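Local coordinates for DNA repair protein RAD14 (Saccharomyces cerevisiae, PDB 5A3D) that binds specifically to damaged DNA in nucleotide excision repair and is required for the incision step, here seen through its zinc-containing DNA-binding domain, at residues K3-H8 against L23-Q28; K36-T41 against F81-V86. All blocks are in the same frame, centred on the assembly; numbering follows the deposited sequence.

Interaction 1 of 2, residues K3-H8 against L23-Q28; sequences KCIECH and LQVCKQ. With ZN (zinc ion), chain F.
Cys4, Cys7 and Cys26 turn their thiolate sulfurs onto one zinc ion, with Cys29 supplying the fourth ligand of this four-cysteine zinc finger. Metal bonds from Cys4 SG and Cys7 SG to the zinc are both 2.4 Å long, and the one from Cys26 SG is 2.3 Å. Cys4 carries its sulfur anti to the backbone N (chi1 176°), which places it where it can both bind the zinc and accept the N-H of Cys26.

Backbone N-H groups grip that same sulfur. Cys26 N donates to Cys4 SG at 3.3 Å and nearly straight (166°), while within the knuckle Glu6 N reaches Cys4 SG at 3.4 Å and Cys7 N adds a weak bond. Such N-H···S bonds would be expected to draw off some of the negative charge gathered on the sulfur and to fix its position at the zinc. One backbone bond also ties the segments, Ile5 N to Gln24 O at 2.9 Å, Gln24 being the central residue of an inverse gamma turn; the CA-H of Cys4 leans on the same carbonyl.

Apolar contact lies beside the metal. CG1 and CG2 of Ile5 lie against the Gln24 oxygen, and the side chain crosses Val25 at about a right angle, its CD1 resting 3.6 Å from Val25 CG2.

The loop 3-8, which precedes helix 15-19, is thus pinned to the start of helix 27-32, where Cys26 is the N-cap. Leu23 packs on the ring of Tyr37 in helix 34-37, and Val25 beside its hydroxyl.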
loop_
_atom_site.group_PDB
_atom_site.type_symbol
_atom_site.label_atom_id
_atom_site.label_comp_id
_atom_site.label_asym_id
_atom_site.label_seq_id
_atom_site.Cartn_x
_atom_site.Cartn_y
_atom_site.Cartn_z
ATOM N N LYS B 3 35.699 -8.005 23.403
ATOM C CA LYS B 3 35.696 -9.384 22.885
ATOM C C LYS B 3 34.323 -9.812 22.415
ATOM O O LYS B 3 33.286 -9.388 22.912
ATOM C CB LYS B 3 36.257 -10.393 23.877
ATOM C CG LYS B 3 37.722 -10.086 24.274
ATOM C CD LYS B 3 38.353 -11.219 25.065
ATOM C CE LYS B 3 39.640 -10.798 25.796
ATOM N NZ LYS B 3 40.742 -10.190 24.974
ATOM N N CYS B 4 34.317 -10.596 21.377
ATOM C CA CYS B 4 33.079 -11.248 20.890
ATOM C C CYS B 4 32.232 -11.883 21.982
ATOM O O CYS B 4 32.722 -12.615 22.841
ATOM C CB CYS B 4 33.505 -12.329 19.914
ATOM S SG CYS B 4 32.149 -13.332 19.297
ATOM N N ILE B 5 30.937 -11.591 21.963
ATOM C CA ILE B 5 30.038 -12.052 23.026
ATOM C C ILE B 5 29.750 -13.558 22.940
ATOM O O ILE B 5 29.204 -14.127 23.839
ATOM C CB ILE B 5 28.722 -11.225 23.025
ATOM C CG1 ILE B 5 27.928 -11.487 21.758
ATOM C CG2 ILE B 5 29.083 -9.763 23.144
ATOM C CD1 ILE B 5 26.845 -10.472 21.378
ATOM N N GLU B 6 30.116 -14.226 21.847
ATOM C CA GLU B 6 29.916 -15.663 21.811
ATOM C C GLU B 6 31.162 -16.382 22.314
ATOM O O GLU B 6 31.121 -17.189 23.297
ATOM C CB GLU B 6 29.547 -16.087 20.403
ATOM C CG GLU B 6 28.185 -15.551 20.079
ATOM C CD GLU B 6 27.055 -16.338 20.776
ATOM O OE1 GLU B 6 27.328 -17.374 21.462
ATOM O OE2 GLU B 6 25.921 -15.918 20.634
ATOM N N CYS B 7 32.286 -16.114 21.663
ATOM C CA CYS B 7 33.458 -16.889 21.967
ATOM C C CYS B 7 34.287 -16.302 23.116
ATOM O O CYS B 7 35.030 -17.020 23.774
ATOM C CB CYS B 7 34.308 -17.076 20.687
ATOM S SG CYS B 7 35.130 -15.660 19.945
ATOM N N HIS B 8 34.209 -14.986 23.294
ATOM C CA HIS B 8 35.004 -14.242 24.314
ATOM C C HIS B 8 36.508 -14.167 24.072
ATOM O O HIS B 8 37.273 -13.950 25.004
ATOM C CB HIS B 8 34.744 -14.842 25.685
ATOM C CG HIS B 8 33.291 -14.990 25.973
ATOM N ND1 HIS B 8 32.447 -13.904 26.099
ATOM C CD2 HIS B 8 32.523 -16.094 26.166
ATOM C CE1 HIS B 8 31.221 -14.332 26.348
ATOM N NE2 HIS B 8 31.242 -15.658 26.411
ATOM N N LEU B 23 26.008 -5.832 16.640
ATOM C CA LEU B 23 26.264 -7.071 17.418
ATOM C C LEU B 23 27.756 -7.237 17.488
ATOM O O LEU B 23 28.423 -7.228 16.445
ATOM C CB LEU B 23 25.611 -8.250 16.722
ATOM C CG LEU B 23 24.080 -8.302 16.815
ATOM C CD1 LEU B 23 23.500 -9.403 15.915
ATOM C CD2 LEU B 23 23.660 -8.525 18.223
ATOM N N GLN B 24 28.276 -7.286 18.691
ATOM C CA GLN B 24 29.686 -7.595 18.912
ATOM C C GLN B 24 29.986 -9.107 18.789
ATOM O O GLN B 24 30.130 -9.802 19.834
ATOM C CB GLN B 24 30.123 -7.061 20.277
ATOM C CG GLN B 24 30.128 -5.551 20.310
ATOM C CD GLN B 24 31.500 -5.070 20.732
ATOM O OE1 GLN B 24 31.801 -5.001 21.949
ATOM N NE2 GLN B 24 32.382 -4.791 19.721
ATOM N N VAL B 25 29.938 -9.588 17.551
ATOM C CA VAL B 25 30.038 -11.036 17.212
ATOM C C VAL B 25 30.998 -11.208 16.062
ATOM O O VAL B 25 30.961 -10.429 15.116
ATOM C CB VAL B 25 28.657 -11.621 16.822
ATOM C CG1 VAL B 25 28.797 -13.102 16.496
ATOM C CG2 VAL B 25 27.739 -11.440 18.000
ATOM N N CYS B 26 31.956 -12.113 16.213
ATOM C CA CYS B 26 32.941 -12.362 15.171
ATOM C C CYS B 26 32.329 -13.195 14.040
ATOM O O CYS B 26 31.299 -13.886 14.212
ATOM C CB CYS B 26 34.221 -13.054 15.738
ATOM S SG CYS B 26 34.063 -14.723 16.211
ATOM N N LYS B 27 32.999 -13.226 12.924
ATOM C CA LYS B 27 32.473 -13.883 11.747
ATOM C C LYS B 27 32.377 -15.430 12.007
ATOM O O LYS B 27 31.438 -16.088 11.608
ATOM C CB LYS B 27 33.324 -13.563 10.508
ATOM C CG LYS B 27 32.689 -14.230 9.294
ATOM C CD LYS B 27 32.563 -13.499 7.960
ATOM C CE LYS B 27 33.606 -12.463 7.524
ATOM N NZ LYS B 27 33.436 -12.177 6.037
ATOM N N GLN B 28 33.370 -15.976 12.679
ATOM C CA GLN B 28 33.397 -17.414 12.905
ATOM C C GLN B 28 32.155 -17.857 13.740
ATOM O O GLN B 28 31.457 -18.821 13.420
ATOM C CB GLN B 28 34.711 -17.861 13.501
ATOM C CG GLN B 28 34.758 -19.378 13.954
ATOM C CD GLN B 28 36.151 -19.884 14.269
ATOM O OE1 GLN B 28 37.115 -19.163 14.289
ATOM N NE2 GLN B 28 36.245 -21.165 14.566
HETATM ZN ZN ZN F . 33.412 -15.154 18.389
#

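Interaction 2 of 2, residues K36-T41 against F81-V86. With nucleotides of chain D.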
loop_
_atom_site.group_PDB
_atom_site.type_symbol
_atom_site.label_atom_id
_atom_site.label_comp_id
_atom_site.label_asym_id
_atom_site.label_seq_id
_atom_site.Cartn_x
_atom_site.Cartn_y
_atom_site.Cartn_z
ATOM N N LYS B 36 21.077 -17.765 15.656
ATOM C CA LYS B 36 21.099 -16.375 16.059
ATOM C C LYS B 36 21.452 -15.390 14.917
ATOM O O LYS B 36 20.830 -14.308 14.833
ATOM C CB LYS B 36 22.115 -16.121 17.182
ATOM C CG LYS B 36 21.690 -16.607 18.575
ATOM C CD LYS B 36 22.786 -16.429 19.570
ATOM C CE LYS B 36 22.371 -16.805 20.994
ATOM N NZ LYS B 36 23.631 -16.979 21.799
ATOM N N TYR B 37 22.435 -15.725 14.078
ATOM C CA TYR B 37 23.060 -14.716 13.312
ATOM C C TYR B 37 22.841 -14.750 11.815
ATOM O O TYR B 37 23.363 -13.946 11.091
ATOM C CB TYR B 37 24.544 -14.650 13.669
ATOM C CG TYR B 37 24.800 -14.422 15.136
ATOM C CD1 TYR B 37 24.324 -13.300 15.774
ATOM C CD2 TYR B 37 25.426 -15.376 15.909
ATOM C CE1 TYR B 37 24.535 -13.060 17.132
ATOM C CE2 TYR B 37 25.658 -15.128 17.266
ATOM C CZ TYR B 37 25.169 -14.002 17.893
ATOM O OH TYR B 37 25.427 -13.767 19.235
ATOM N N ALA B 38 22.112 -15.712 11.362
ATOM C CA ALA B 38 21.915 -15.845 9.935
ATOM C C ALA B 38 21.166 -14.640 9.389
ATOM O O ALA B 38 20.286 -14.110 10.044
ATOM C CB ALA B 38 21.012 -17.037 9.634
ATOM N N LEU B 39 21.402 -14.336 8.139
ATOM C CA LEU B 39 20.688 -13.211 7.507
ATOM C C LEU B 39 19.589 -13.811 6.635
ATOM O O LEU B 39 19.754 -14.877 6.028
ATOM C CB LEU B 39 21.604 -12.335 6.761
ATOM C CG LEU B 39 22.786 -11.710 7.502
ATOM C CD1 LEU B 39 23.571 -10.799 6.557
ATOM C CD2 LEU B 39 22.322 -10.948 8.760
ATOM N N LEU B 40 18.414 -13.190 6.733
ATOM C CA LEU B 40 17.198 -13.696 6.115
ATOM C C LEU B 40 16.728 -12.611 5.175
ATOM O O LEU B 40 16.716 -11.416 5.502
ATOM C CB LEU B 40 16.121 -13.867 7.170
ATOM C CG LEU B 40 16.416 -14.851 8.309
ATOM C CD1 LEU B 40 15.225 -14.869 9.256
ATOM C CD2 LEU B 40 16.629 -16.172 7.668
ATOM N N THR B 41 16.299 -13.010 4.010
ATOM C CA THR B 41 15.683 -12.043 3.126
ATOM C C THR B 41 14.347 -11.608 3.666
ATOM O O THR B 41 13.702 -12.232 4.501
ATOM C CB THR B 41 15.516 -12.621 1.714
ATOM O OG1 THR B 41 14.513 -13.634 1.794
ATOM C CG2 THR B 41 16.787 -13.179 1.165
ATOM N N PHE B 81 17.755 -9.294 6.980
ATOM C CA PHE B 81 17.374 -9.102 8.425
ATOM C C PHE B 81 18.140 -10.186 9.245
ATOM O O PHE B 81 18.357 -11.289 8.715
ATOM C CB PHE B 81 15.894 -9.255 8.630
ATOM C CG PHE B 81 15.094 -8.251 7.899
ATOM C CD1 PHE B 81 14.816 -8.448 6.555
ATOM C CD2 PHE B 81 14.622 -7.097 8.529
ATOM C CE1 PHE B 81 14.003 -7.545 5.866
ATOM C CE2 PHE B 81 13.854 -6.169 7.783
ATOM C CZ PHE B 81 13.552 -6.406 6.454
ATOM N N VAL B 82 18.494 -9.844 10.480
ATOM C CA VAL B 82 19.252 -10.818 11.346
ATOM C C VAL B 82 18.219 -11.675 12.089
ATOM O O VAL B 82 17.227 -11.173 12.697
ATOM C CB VAL B 82 20.384 -10.213 12.248
ATOM C CG1 VAL B 82 19.894 -9.353 13.388
ATOM C CG2 VAL B 82 21.319 -11.319 12.750
ATOM N N ARG B 83 18.495 -12.970 12.067
ATOM C CA ARG B 83 17.561 -13.910 12.614
ATOM C C ARG B 83 17.173 -13.536 14.038
ATOM O O ARG B 83 16.001 -13.588 14.343
ATOM C CB ARG B 83 18.000 -15.361 12.504
ATOM C CG ARG B 83 16.891 -16.225 13.062
ATOM C CD ARG B 83 17.165 -17.688 13.019
ATOM N NE ARG B 83 17.525 -18.277 11.781
ATOM C CZ ARG B 83 16.643 -18.664 10.879
ATOM N NH1 ARG B 83 15.343 -18.432 11.099
ATOM N NH2 ARG B 83 17.057 -19.273 9.764
ATOM N N CYS B 84 18.132 -13.175 14.894
ATOM C CA CYS B 84 17.773 -12.994 16.307
ATOM C C CYS B 84 16.708 -11.856 16.486
ATOM O O CYS B 84 15.872 -11.962 17.332
ATOM C CB CYS B 84 19.017 -12.772 17.168
ATOM S SG CYS B 84 20.069 -11.384 16.710
ATOM N N GLU B 85 16.811 -10.793 15.699
ATOM C CA GLU B 85 15.796 -9.680 15.724
ATOM C C GLU B 85 14.416 -10.102 15.249
ATOM O O GLU B 85 13.367 -9.894 15.898
ATOM C CB GLU B 85 16.289 -8.540 14.858
ATOM C CG GLU B 85 17.341 -7.736 15.532
ATOM C CD GLU B 85 17.747 -6.483 14.761
ATOM O OE1 GLU B 85 17.066 -6.069 13.788
ATOM O OE2 GLU B 85 18.783 -5.864 15.218
ATOM N N VAL B 86 14.429 -10.722 14.066
ATOM C CA VAL B 86 13.246 -11.290 13.413
ATOM C C VAL B 86 12.483 -12.252 14.365
ATOM O O VAL B 86 11.270 -12.153 14.520
ATOM C CB VAL B 86 13.650 -12.009 12.087
ATOM C CG1 VAL B 86 12.409 -12.569 11.426
ATOM C CG2 VAL B 86 14.188 -10.960 11.135
ATOM P P DG D 3 13.948 -10.003 -0.796
ATOM O OP1 DG D 3 14.691 -9.135 0.170
ATOM O OP2 DG D 3 13.096 -11.069 -0.311
ATOM O "O5'" DG D 3 13.078 -9.054 -1.741
ATOM C "C5'" DG D 3 13.694 -7.967 -2.427
ATOM C "C4'" DG D 3 12.625 -7.015 -2.925
ATOM O "O4'" DG D 3 11.924 -7.585 -4.058
ATOM C "C3'" DG D 3 11.547 -6.637 -1.920
ATOM O "O3'" DG D 3 11.396 -5.274 -2.292
ATOM C "C2'" DG D 3 10.410 -7.595 -2.258
ATOM C "C1'" DG D 3 10.555 -7.780 -3.765
ATOM N N9 DG D 3 10.163 -9.068 -4.337
ATOM C C8 DG D 3 10.406 -10.325 -3.839
ATOM N N7 DG D 3 10.000 -11.277 -4.631
ATOM C C5 DG D 3 9.421 -10.607 -5.700
ATOM C C6 DG D 3 8.816 -11.107 -6.869
ATOM O O6 DG D 3 8.626 -12.279 -7.190
ATOM N N1 DG D 3 8.352 -10.078 -7.685
ATOM C C2 DG D 3 8.508 -8.739 -7.431
ATOM N N2 DG D 3 8.040 -7.896 -8.364
ATOM N N3 DG D 3 9.120 -8.261 -6.368
ATOM C C4 DG D 3 9.552 -9.244 -5.552
#
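Leu40 and Phe81 form an antiparallel hydrogen-bonded pair in which each satisfies the other's backbone: Leu40 N gives its hydrogen to Phe81 O at 2.7 Å and Phe81 N to Leu40 O at 2.8 Å, both in the carbonyl plane of the acceptor. Leu40 O also lies at the edge of the Phe81 ring, in its plane.

Beyond the strand comes the first turn of helix 83-94. Arg83 N, with no helical carbonyl before it, bonds to Ala38 O at 2.9 Å, nearly head-on to the carbonyl (169°). Cys84 N makes a weak, bent bond to Lys36 O. The other segment thus supplies acceptors for two N-H groups of the first turn, the second only weakly.

The Arg83 chain, bent at chi3 (-54°), brings its guanidinium beneath Leu40, whose CD2 lies over one face, 3.8 Å from Arg83 NH2. NH1 bonds to Tyr49 OH, and NE makes a weak bond to Pro34 O. Leu40 CD1 meets Val86 CG1 at 4.2 Å, and the leucine also packs on Cys45 and Tyr49. With an alanine here, the guanidinium face and Val86 would probably lose their apolar cover and a gap open beside Tyr49.

Thr41, N-cap of helix 42-49, caps a backbone N there with its side chain, gives its own N-H to Glu44 OE1, and sets its CB 3.5 Å from OP2 of DG3 of chain D, while Leu39 packs on a guanine base. Edge strand 39-41 thus joins the three-stranded sheet to the DNA, with helix 42-49 covering Leu40 and Val86, and Leu17 of helix 15-19 and Phe21 against Val82.

How the interactions relate
Interaction 1 closes before interaction 2 opens along the chain, and their centres lie about 16 Å apart. Helix 27-32, at whose start interaction 1 ends, is followed directly by helix 34-37, from which interaction 2 departs into strand 39-41. The two meet at Glu6, whose OE2 is probably hydrogen-bonded to Tyr37 OH and forms a salt bridge with Lys36 NZ. The zinc finger is in this way joined to the sheet-and-helix part of the DNA-binding domain. Interaction 1 stays about 11 Å (nearest atoms) from the nucleic acid, whereas interaction 2 touches it, consistent with a structural role for the zinc.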